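Local atomic coordinates of beta-ketoacyl-[acyl-carrier-protein] synthase III (Pseudomonas aeruginosa, PDB entry 2X3E), a protein that probably catalyses the first condensation of bacterial fatty acid synthesis, joining an acetyl group from acetyl-CoA to malonyl-ACP with release of carbon dioxide. Residues S229-L234 with D262-P267. The protein carries 1 engineered substitution. Sequence-based numbering, arbitrary orientation.
Sequences SVRRVL and DQLDLP
Leu264 reaches from the last turn of helix 254-264 to Val230 on helix 215-237, and this one apolar meeting is the tight part of the contact. The two side chains cross at about a right angle. Methyl CD1 of Leu264 lies 3.8 Å from CG1 of Val230. The other methyl, CD2 of Leu264, comes to 4.1 Å from the same Val230 CG1, so that both leucine branches face one valine methyl. CG1 is the valine branch turned anti to the backbone N (chi1 174°), which brings it against the leucine. Each residue type fits its place: a short, branched valine suits a position where the helix packs close on the sheet, and the extra length of leucine lets its methyls reach Val230. The backbones come nearest at Arg231 and Leu264, whose CA atoms are 7.6 Å apart.

The solvent side is looser and polar. Arg231 leaves its helix with CG anti to the backbone N (chi1 177°), then bends at chi2 and chi3, bringing its guanidinium toward the end of helix 254-264. No direct hydrogen bond joins the segments. A water instead lies in plane at the guanidinium edge, accepting from Arg231 NH2 at 3.2 Å and donating to Gln263 O at 2.7 Å. The long, charged arginine suits this partly exposed side, where the chain leaves helix 254-264 through a Schellman motif, Asp265 taking positive phi.

Beneath the contact, Val230 and Leu264 both rest on Leu247 of strand 246-249, and Val230 also packs on Val306 and Thr308 of strand 304-311 and Ser318 of strand 315-322. Two helices thus meet over the four-stranded sheet of the C-terminal half of this thiolase-like fold.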
ATOM      1  N   SER A 229      13.812  -5.260 -17.633  1.00 15.58           N
ATOM      2  CA  SER A 229      12.377  -4.997 -17.460  1.00 15.30           C
ATOM      3  C   SER A 229      11.826  -4.193 -18.638  1.00 15.08           C
ATOM      4  O   SER A 229      10.750  -4.508 -19.171  1.00 15.35           O
ATOM      5  CB  SER A 229      12.105  -4.275 -16.132  1.00 15.23           C
ATOM      6  OG  SER A 229      10.712  -4.036 -15.964  1.00 15.24           O
ATOM      7  N   VAL A 230      12.578  -3.175 -19.061  1.00 15.02           N
ATOM      8  CA  VAL A 230      12.219  -2.400 -20.247  1.00 14.88           C
ATOM      9  C   VAL A 230      12.118  -3.334 -21.450  1.00 15.41           C
ATOM     10  O   VAL A 230      11.128  -3.307 -22.174  1.00 15.27           O
ATOM     11  CB  VAL A 230      13.234  -1.263 -20.540  1.00 14.79           C
ATOM     12  CG1 VAL A 230      12.901  -0.572 -21.867  1.00 14.93           C
ATOM     13  CG2 VAL A 230      13.242  -0.249 -19.403  1.00 14.85           C
ATOM     14  N   ARG A 231      13.132  -4.176 -21.651  1.00 16.46           N
ATOM     15  CA  ARG A 231      13.124  -5.093 -22.795  1.00 17.13           C
ATOM     16  C   ARG A 231      11.880  -5.975 -22.818  1.00 17.19           C
ATOM     17  O   ARG A 231      11.297  -6.190 -23.874  1.00 17.14           O
ATOM     18  CB  ARG A 231      14.367  -5.988 -22.828  1.00 18.26           C
ATOM     19  CG  ARG A 231      14.351  -7.016 -23.968  1.00 19.44           C
ATOM     20  CD  ARG A 231      14.253  -6.347 -25.340  1.00 20.31           C
ATOM     21  NE  ARG A 231      15.496  -5.654 -25.669  1.00 21.87           N
ATOM     22  CZ  ARG A 231      15.681  -4.848 -26.713  1.00 22.57           C
ATOM     23  NH1 ARG A 231      14.694  -4.583 -27.557  1.00 23.95           N
ATOM     24  NH2 ARG A 231      16.874  -4.294 -26.903  1.00 22.81           N
ATOM     25  N   ARG A 232      11.480  -6.486 -21.658  1.00 17.06           N
ATOM     26  CA  ARG A 232      10.281  -7.325 -21.577  1.00 17.64           C
ATOM     27  C   ARG A 232       9.018  -6.587 -22.008  1.00 17.50           C
ATOM     28  O   ARG A 232       8.190  -7.131 -22.747  1.00 17.59           O
ATOM     29  CB  ARG A 232      10.127  -7.899 -20.168  1.00 17.79           C
ATOM     30  CG  ARG A 232      11.218  -8.909 -19.849  1.00 18.74           C
ATOM     31  CD  ARG A 232      10.902  -9.735 -18.644  1.00 19.83           C
ATOM     32  NE  ARG A 232      10.913  -8.969 -17.399  1.00 19.63           N
ATOM     33  CZ  ARG A 232      12.005  -8.642 -16.703  1.00 19.99           C
ATOM     34  NH1 ARG A 232      13.225  -8.985 -17.120  1.00 20.03           N
ATOM     35  NH2 ARG A 232      11.874  -7.956 -15.575  1.00 19.30           N
ATOM     36  N   VAL A 233       8.873  -5.344 -21.566  1.00 17.28           N
ATOM     37  CA  VAL A 233       7.693  -4.561 -21.931  1.00 17.80           C
ATOM     38  C   VAL A 233       7.754  -4.119 -23.420  1.00 17.59           C
ATOM     39  O   VAL A 233       6.723  -4.064 -24.095  1.00 17.89           O
ATOM     40  CB  VAL A 233       7.467  -3.398 -20.921  1.00 17.57           C
ATOM     41  CG1 VAL A 233       8.320  -2.186 -21.262  1.00 17.95           C
ATOM     42  CG2 VAL A 233       5.993  -3.033 -20.836  1.00 19.99           C
ATOM     43  N   LEU A 234       8.960  -3.853 -23.937  1.00 17.24           N
ATOM     44  CA  LEU A 234       9.140  -3.564 -25.374  1.00 17.19           C
ATOM     45  C   LEU A 234       8.666  -4.744 -26.224  1.00 18.29           C
ATOM     46  O   LEU A 234       7.883  -4.574 -27.174  1.00 18.66           O
ATOM     47  CB  LEU A 234      10.607  -3.243 -25.701  1.00 17.19           C
ATOM     48  CG  LEU A 234      11.185  -1.922 -25.175  1.00 15.82           C
ATOM     49  CD1 LEU A 234      12.652  -1.795 -25.578  1.00 16.03           C
ATOM     50  CD2 LEU A 234      10.382  -0.750 -25.693  1.00 15.97           C
ATOM     51  N   ASP A 262      22.710   2.305 -22.437  1.00 18.51           N
ATOM     52  CA  ASP A 262      23.791   1.493 -23.004  1.00 19.20           C
ATOM     53  C   ASP A 262      23.342   0.045 -23.216  1.00 19.28           C
ATOM     54  O   ASP A 262      23.528  -0.509 -24.299  1.00 19.69           O
ATOM     55  CB  ASP A 262      25.027   1.545 -22.098  1.00 19.45           C
ATOM     56  CG  ASP A 262      26.164   0.661 -22.587  1.00 20.83           C
ATOM     57  OD1 ASP A 262      26.478   0.685 -23.795  1.00 20.09           O
ATOM     58  OD2 ASP A 262      26.747  -0.063 -21.753  1.00 21.66           O
ATOM     59  N   GLN A 263      22.756  -0.564 -22.192  1.00 18.89           N
ATOM     60  CA  GLN A 263      22.309  -1.964 -22.298  1.00 19.23           C
ATOM     61  C   GLN A 263      21.280  -2.171 -23.405  1.00 19.20           C
ATOM     62  O   GLN A 263      21.266  -3.223 -24.052  1.00 19.17           O
ATOM     63  CB  GLN A 263      21.722  -2.469 -20.974  1.00 19.20           C
ATOM     64  CG  GLN A 263      22.742  -2.673 -19.873  1.00 20.43           C
ATOM     65  CD  GLN A 263      23.760  -3.754 -20.184  1.00 23.18           C
ATOM     66  OE1 GLN A 263      23.417  -4.823 -20.693  1.00 25.91           O
ATOM     67  NE2 GLN A 263      25.023  -3.486 -19.866  1.00 25.71           N
ATOM     68  N   LEU A 264      20.425  -1.167 -23.607  1.00 18.46           N
ATOM     69  CA  LEU A 264      19.369  -1.224 -24.619  1.00 18.89           C
ATOM     70  C   LEU A 264      19.820  -0.722 -25.987  1.00 19.24           C
ATOM     71  O   LEU A 264      19.031  -0.740 -26.923  1.00 20.14           O
ATOM     72  CB  LEU A 264      18.164  -0.379 -24.168  1.00 18.03           C
ATOM     73  CG  LEU A 264      17.411  -0.791 -22.900  1.00 18.31           C
ATOM     74  CD1 LEU A 264      16.584   0.362 -22.359  1.00 17.63           C
ATOM     75  CD2 LEU A 264      16.524  -1.995 -23.172  1.00 19.62           C
ATOM     76  N   ASP A 265      21.079  -0.290 -26.107  1.00 19.74           N
ATOM     77  CA  ASP A 265      21.568   0.358 -27.331  0.50 20.29           C
ATOM     78  C   ASP A 265      20.637   1.511 -27.721  1.00 19.85           C
ATOM     79  O   ASP A 265      20.333   1.713 -28.903  1.00 19.93           O
ATOM     80  CB  ASP A 265      21.703  -0.647 -28.491  0.50 21.31           C
ATOM     81  CG  ASP A 265      22.930  -1.528 -28.369  0.50 22.47           C
ATOM     82  OD1 ASP A 265      24.006  -1.008 -28.009  0.50 24.01           O
ATOM     83  OD2 ASP A 265      22.823  -2.740 -28.657  0.50 23.11           O
ATOM     84  N   LEU A 266      20.190   2.261 -26.711  1.00 19.08           N
ATOM     85  CA  LEU A 266      19.303   3.409 -26.872  1.00 18.67           C
ATOM     86  C   LEU A 266      20.124   4.682 -26.681  1.00 18.69           C
ATOM     87  O   LEU A 266      20.959   4.741 -25.783  1.00 18.72           O
ATOM     88  CB  LEU A 266      18.205   3.364 -25.810  1.00 17.76           C
ATOM     89  CG  LEU A 266      17.090   4.401 -25.916  1.00 18.09           C
ATOM     90  CD1 LEU A 266      16.091   3.992 -26.997  1.00 18.02           C
ATOM     91  CD2 LEU A 266      16.385   4.572 -24.576  1.00 16.50           C
ATOM     92  N   PRO A 267      19.896   5.706 -27.519  1.00 19.31           N
ATOM     93  CA  PRO A 267      20.607   6.967 -27.311  1.00 19.75           C
ATOM     94  C   PRO A 267      20.330   7.561 -25.930  1.00 19.44           C
ATOM     95  O   PRO A 267      19.164   7.665 -25.519  1.00 18.75           O
ATOM     96  CB  PRO A 267      20.060   7.874 -28.421  1.00 20.27           C
ATOM     97  CG  PRO A 267      19.589   6.944 -29.471  1.00 20.50           C
ATOM     98  CD  PRO A 267      19.092   5.724 -28.753  1.00 19.85           C
TER
HETATM   99  O   HOH W   1      19.670  -4.770 -25.506  1.00 21.34           O